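Local coordinates for protein probable glutathione S-transferase GSTU1 (Oryza sativa, PDB 1OYJ) that conjugates reduced glutathione to a wide range of hydrophobic electrophiles, herbicides among them, as a tau-class glutathione S-transferase, at residues A[19-31]-A[72-86]. Residues are numbered along the deposited sequence; the frame is centred on the assembly and turned at random.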
# COMPACT_ATOMS: atom_id res chain seq x y z
N GLN A 19 10.59 9.54 -8.87
CA GLN A 19 10.07 10.09 -10.10
C GLN A 19 8.53 10.27 -10.11
O GLN A 19 8.04 11.20 -10.70
CB GLN A 19 10.55 9.28 -11.28
CG GLN A 19 12.09 9.51 -11.57
CD GLN A 19 12.63 8.38 -12.39
OE1 GLN A 19 11.87 7.57 -12.83
NE2 GLN A 19 13.96 8.29 -12.56
N ARG A 20 7.78 9.35 -9.48
CA ARG A 20 6.41 9.56 -9.32
C ARG A 20 6.09 10.92 -8.75
O ARG A 20 5.17 11.57 -9.24
CB ARG A 20 5.71 8.54 -8.41
CG ARG A 20 5.76 7.12 -8.85
CD ARG A 20 5.35 6.15 -7.78
NE ARG A 20 5.15 4.82 -8.30
CZ ARG A 20 4.80 3.78 -7.59
NH1 ARG A 20 4.81 3.83 -6.26
NH2 ARG A 20 4.47 2.66 -8.20
N CYS A 21 6.73 11.26 -7.66
CA CYS A 21 6.40 12.44 -6.95
C CYS A 21 6.88 13.64 -7.79
O CYS A 21 6.27 14.71 -7.77
CB CYS A 21 7.13 12.47 -5.62
SG CYS A 21 6.94 11.01 -4.62
N ARG A 22 8.01 13.50 -8.48
CA ARG A 22 8.44 14.61 -9.39
C ARG A 22 7.36 14.92 -10.46
O ARG A 22 7.05 16.13 -10.70
CB ARG A 22 9.78 14.37 -10.13
CG ARG A 22 11.02 14.26 -9.12
CD ARG A 22 12.33 13.70 -9.72
NE ARG A 22 12.82 12.54 -9.04
CZ ARG A 22 13.76 11.77 -9.52
NH1 ARG A 22 14.11 10.70 -8.85
NH2 ARG A 22 14.31 12.03 -10.69
N ILE A 23 6.89 13.88 -11.14
CA ILE A 23 5.87 14.04 -12.21
C ILE A 23 4.60 14.64 -11.65
O ILE A 23 4.00 15.49 -12.25
CB ILE A 23 5.64 12.68 -12.87
CG1 ILE A 23 6.90 12.33 -13.67
CG2 ILE A 23 4.40 12.61 -13.73
CD1 ILE A 23 6.90 10.80 -14.01
N ALA A 24 4.18 14.17 -10.46
CA ALA A 24 2.95 14.66 -9.85
C ALA A 24 3.00 16.14 -9.47
O ALA A 24 2.06 16.91 -9.76
CB ALA A 24 2.57 13.80 -8.71
N MET A 25 4.12 16.57 -8.91
CA MET A 25 4.33 17.98 -8.68
C MET A 25 4.39 18.78 -9.98
O MET A 25 3.73 19.81 -10.10
CB MET A 25 5.59 18.18 -7.80
CG MET A 25 5.28 17.81 -6.36
SD MET A 25 6.58 18.12 -5.15
CE MET A 25 7.85 16.89 -5.54
N ALA A 26 5.14 18.30 -10.97
CA ALA A 26 5.14 18.95 -12.25
C ALA A 26 3.74 19.08 -12.81
O ALA A 26 3.34 20.16 -13.31
CB ALA A 26 6.02 18.23 -13.22
N GLU A 27 2.99 18.01 -12.76
CA GLU A 27 1.58 18.02 -13.28
C GLU A 27 0.75 19.06 -12.60
O GLU A 27 -0.17 19.62 -13.21
CB GLU A 27 0.87 16.67 -13.13
CG GLU A 27 1.24 15.62 -14.16
CD GLU A 27 0.81 16.03 -15.54
OE1 GLU A 27 -0.39 16.10 -15.80
OE2 GLU A 27 1.69 16.28 -16.34
N LYS A 28 1.06 19.27 -11.32
CA LYS A 28 0.32 20.16 -10.49
C LYS A 28 0.80 21.62 -10.47
O LYS A 28 0.21 22.44 -9.82
CB LYS A 28 0.27 19.58 -9.06
CG LYS A 28 -0.64 18.34 -8.93
CD LYS A 28 -0.54 17.64 -7.57
CE LYS A 28 -1.73 16.65 -7.40
NZ LYS A 28 -3.01 17.30 -6.95
N GLY A 29 1.88 21.91 -11.15
CA GLY A 29 2.47 23.25 -11.12
C GLY A 29 3.17 23.52 -9.81
O GLY A 29 3.39 24.67 -9.46
N LEU A 30 3.53 22.50 -9.04
CA LEU A 30 4.15 22.78 -7.78
C LEU A 30 5.69 22.70 -7.88
O LEU A 30 6.21 21.65 -8.21
CB LEU A 30 3.66 21.74 -6.75
CG LEU A 30 2.17 21.67 -6.41
CD1 LEU A 30 1.89 20.45 -5.56
CD2 LEU A 30 1.86 22.89 -5.58
N GLU A 31 6.41 23.78 -7.57
CA GLU A 31 7.86 23.83 -7.70
C GLU A 31 8.42 23.24 -6.47
O GLU A 31 7.85 23.43 -5.38
CB GLU A 31 8.37 25.26 -7.80
CG GLU A 31 7.87 26.00 -9.04
CD GLU A 31 8.20 25.35 -10.37
OE1 GLU A 31 9.22 24.63 -10.49
OE2 GLU A 31 7.43 25.59 -11.34
N ILE A 72 2.69 10.01 -0.69
CA ILE A 72 3.03 11.35 -1.11
C ILE A 72 2.08 11.77 -2.26
O ILE A 72 1.53 12.84 -2.24
CB ILE A 72 4.56 11.43 -1.59
CG1 ILE A 72 5.56 11.23 -0.42
CG2 ILE A 72 4.76 12.68 -2.30
CD1 ILE A 72 6.90 10.71 -0.84
N LEU A 73 1.85 10.87 -3.23
CA LEU A 73 0.90 11.18 -4.31
C LEU A 73 -0.51 11.56 -3.77
O LEU A 73 -1.08 12.59 -4.16
CB LEU A 73 0.77 10.06 -5.26
CG LEU A 73 1.95 9.63 -6.08
CD1 LEU A 73 1.46 8.75 -7.24
CD2 LEU A 73 2.70 10.79 -6.57
N GLN A 74 -1.03 10.81 -2.85
CA GLN A 74 -2.34 11.14 -2.31
C GLN A 74 -2.31 12.42 -1.51
O GLN A 74 -3.27 13.26 -1.56
CB GLN A 74 -2.84 9.98 -1.50
CG GLN A 74 -3.25 8.84 -2.41
CD GLN A 74 -3.81 7.69 -1.62
OE1 GLN A 74 -4.99 7.61 -1.43
NE2 GLN A 74 -2.95 6.82 -1.17
N TYR A 75 -1.16 12.63 -0.89
CA TYR A 75 -0.96 13.86 -0.14
C TYR A 75 -1.00 15.09 -1.05
O TYR A 75 -1.60 16.13 -0.70
CB TYR A 75 0.30 13.78 0.75
CG TYR A 75 0.61 15.04 1.56
CD1 TYR A 75 -0.13 15.35 2.69
CD2 TYR A 75 1.57 15.96 1.13
CE1 TYR A 75 0.14 16.53 3.42
CE2 TYR A 75 1.83 17.13 1.83
CZ TYR A 75 1.12 17.41 2.97
OH TYR A 75 1.41 18.56 3.66
N LEU A 76 -0.36 14.99 -2.20
CA LEU A 76 -0.32 16.09 -3.14
C LEU A 76 -1.75 16.45 -3.62
O LEU A 76 -1.98 17.62 -3.99
CB LEU A 76 0.60 15.81 -4.29
CG LEU A 76 2.07 15.69 -3.90
CD1 LEU A 76 2.91 15.22 -5.16
CD2 LEU A 76 2.53 17.01 -3.41
N ASP A 77 -2.68 15.50 -3.66
CA ASP A 77 -4.07 15.87 -3.91
C ASP A 77 -4.65 16.51 -2.62
O ASP A 77 -5.24 17.62 -2.67
CB ASP A 77 -4.98 14.68 -4.16
CG ASP A 77 -5.05 14.26 -5.62
OD1 ASP A 77 -4.41 14.91 -6.51
OD2 ASP A 77 -5.76 13.27 -5.92
N ASP A 78 -4.46 15.85 -1.48
CA ASP A 78 -5.16 16.30 -0.27
C ASP A 78 -4.71 17.66 0.15
O ASP A 78 -5.50 18.48 0.57
CB ASP A 78 -4.98 15.34 0.93
CG ASP A 78 -5.71 14.02 0.77
OD1 ASP A 78 -5.32 13.08 1.51
OD2 ASP A 78 -6.67 13.84 -0.04
N ALA A 79 -3.41 17.88 0.07
CA ALA A 79 -2.85 19.14 0.54
C ALA A 79 -2.96 20.28 -0.44
O ALA A 79 -2.85 21.41 -0.04
CB ALA A 79 -1.45 18.94 0.94
N PHE A 80 -3.21 20.00 -1.72
CA PHE A 80 -3.29 21.07 -2.72
C PHE A 80 -4.52 20.89 -3.55
O PHE A 80 -4.41 20.50 -4.70
CB PHE A 80 -2.03 20.99 -3.60
CG PHE A 80 -0.75 21.19 -2.85
CD1 PHE A 80 -0.02 20.14 -2.42
CD2 PHE A 80 -0.31 22.46 -2.53
CE1 PHE A 80 1.16 20.34 -1.73
CE2 PHE A 80 0.83 22.66 -1.83
CZ PHE A 80 1.57 21.62 -1.44
N PRO A 81 -5.70 21.11 -2.96
CA PRO A 81 -6.99 20.82 -3.60
C PRO A 81 -7.27 21.66 -4.81
O PRO A 81 -8.16 21.31 -5.61
CB PRO A 81 -8.00 21.14 -2.48
CG PRO A 81 -7.30 22.21 -1.77
CD PRO A 81 -5.90 21.62 -1.60
N GLY A 82 -6.54 22.76 -4.96
CA GLY A 82 -6.70 23.58 -6.15
C GLY A 82 -6.00 23.11 -7.44
O GLY A 82 -6.33 23.62 -8.49
N THR A 83 -5.06 22.16 -7.34
CA THR A 83 -4.32 21.63 -8.48
C THR A 83 -5.02 20.44 -9.13
O THR A 83 -5.86 19.81 -8.52
CB THR A 83 -2.94 21.21 -8.00
OG1 THR A 83 -3.01 20.11 -7.04
CG2 THR A 83 -2.25 22.38 -7.31
N PRO A 84 -4.74 20.15 -10.40
CA PRO A 84 -5.41 19.04 -11.05
C PRO A 84 -5.18 17.77 -10.24
O PRO A 84 -4.07 17.54 -9.77
CB PRO A 84 -4.75 18.96 -12.44
CG PRO A 84 -3.99 20.19 -12.61
CD PRO A 84 -3.81 20.85 -11.31
N HIS A 85 -6.23 16.99 -10.06
CA HIS A 85 -6.26 15.89 -9.13
C HIS A 85 -5.80 14.59 -9.79
O HIS A 85 -6.02 14.38 -10.97
CB HIS A 85 -7.68 15.71 -8.57
CG HIS A 85 -8.70 15.45 -9.63
ND1 HIS A 85 -9.47 16.45 -10.18
CD2 HIS A 85 -9.01 14.32 -10.32
CE1 HIS A 85 -10.22 15.94 -11.14
NE2 HIS A 85 -9.99 14.65 -11.23
N LEU A 86 -5.14 13.75 -9.03
CA LEU A 86 -4.72 12.42 -9.52
C LEU A 86 -5.85 11.41 -9.32
O LEU A 86 -5.98 10.48 -10.10
CB LEU A 86 -3.47 11.95 -8.78
CG LEU A 86 -2.20 12.70 -9.17
CD1 LEU A 86 -1.10 12.26 -8.24
CD2 LEU A 86 -1.91 12.49 -10.60
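L30 lies over one face of the F80 ring. Its CD1 makes a CH-pi contact 3.9 Å from the ring centroid, 18° off the normal. L76 O sits at the ring edge, in plane. The D77 carboxylate is a second flat group at this contact, and K28 NZ meets it in a salt bridge, 2.8 Å from OD1. NZ comes to the anti lone pair of OD1, and L86 N to the syn lone pair of the same atom. D77 OD2 receives L87 N, so the carboxylate is held through both oxygens. K28 runs out extended and bends only at its last torsion (chi4 -82°), which brings NZ among four acceptors. T83 OG1 lies 2.8 Å from NZ and in turn donates a hydrogen bond to F80 O, in the carbonyl plane. P84 O, 3.0 Å from NZ, and L76 O, 3.2 Å from NZ, are both approached from above their carbonyl planes. With an alanine at K28, D77 would probably lose its charge partner and the turn 80-83 would be less firmly tied to helix 16-28.

Apolar packing continues along the helices. L76 is a knob among C21, A24, M25 and K28, with CD1 3.7 Å from M25 CG. A24 CB also meets L73 CD2 and L86 CD1. C21 SG rests against I72 CG2 at 3.6 Å. R20 turns its guanidinium to D112 and S69, near bound glutathione. The axes of 19-28 and 72-79 cross at -20°, close to parallel, and approach to 9.9 Å. C21, M25 and L30 also touch strand 7-11. This is the pairing of two helices on one face of the sheet in the thioredoxin-like N-terminal domain of glutathione transferases.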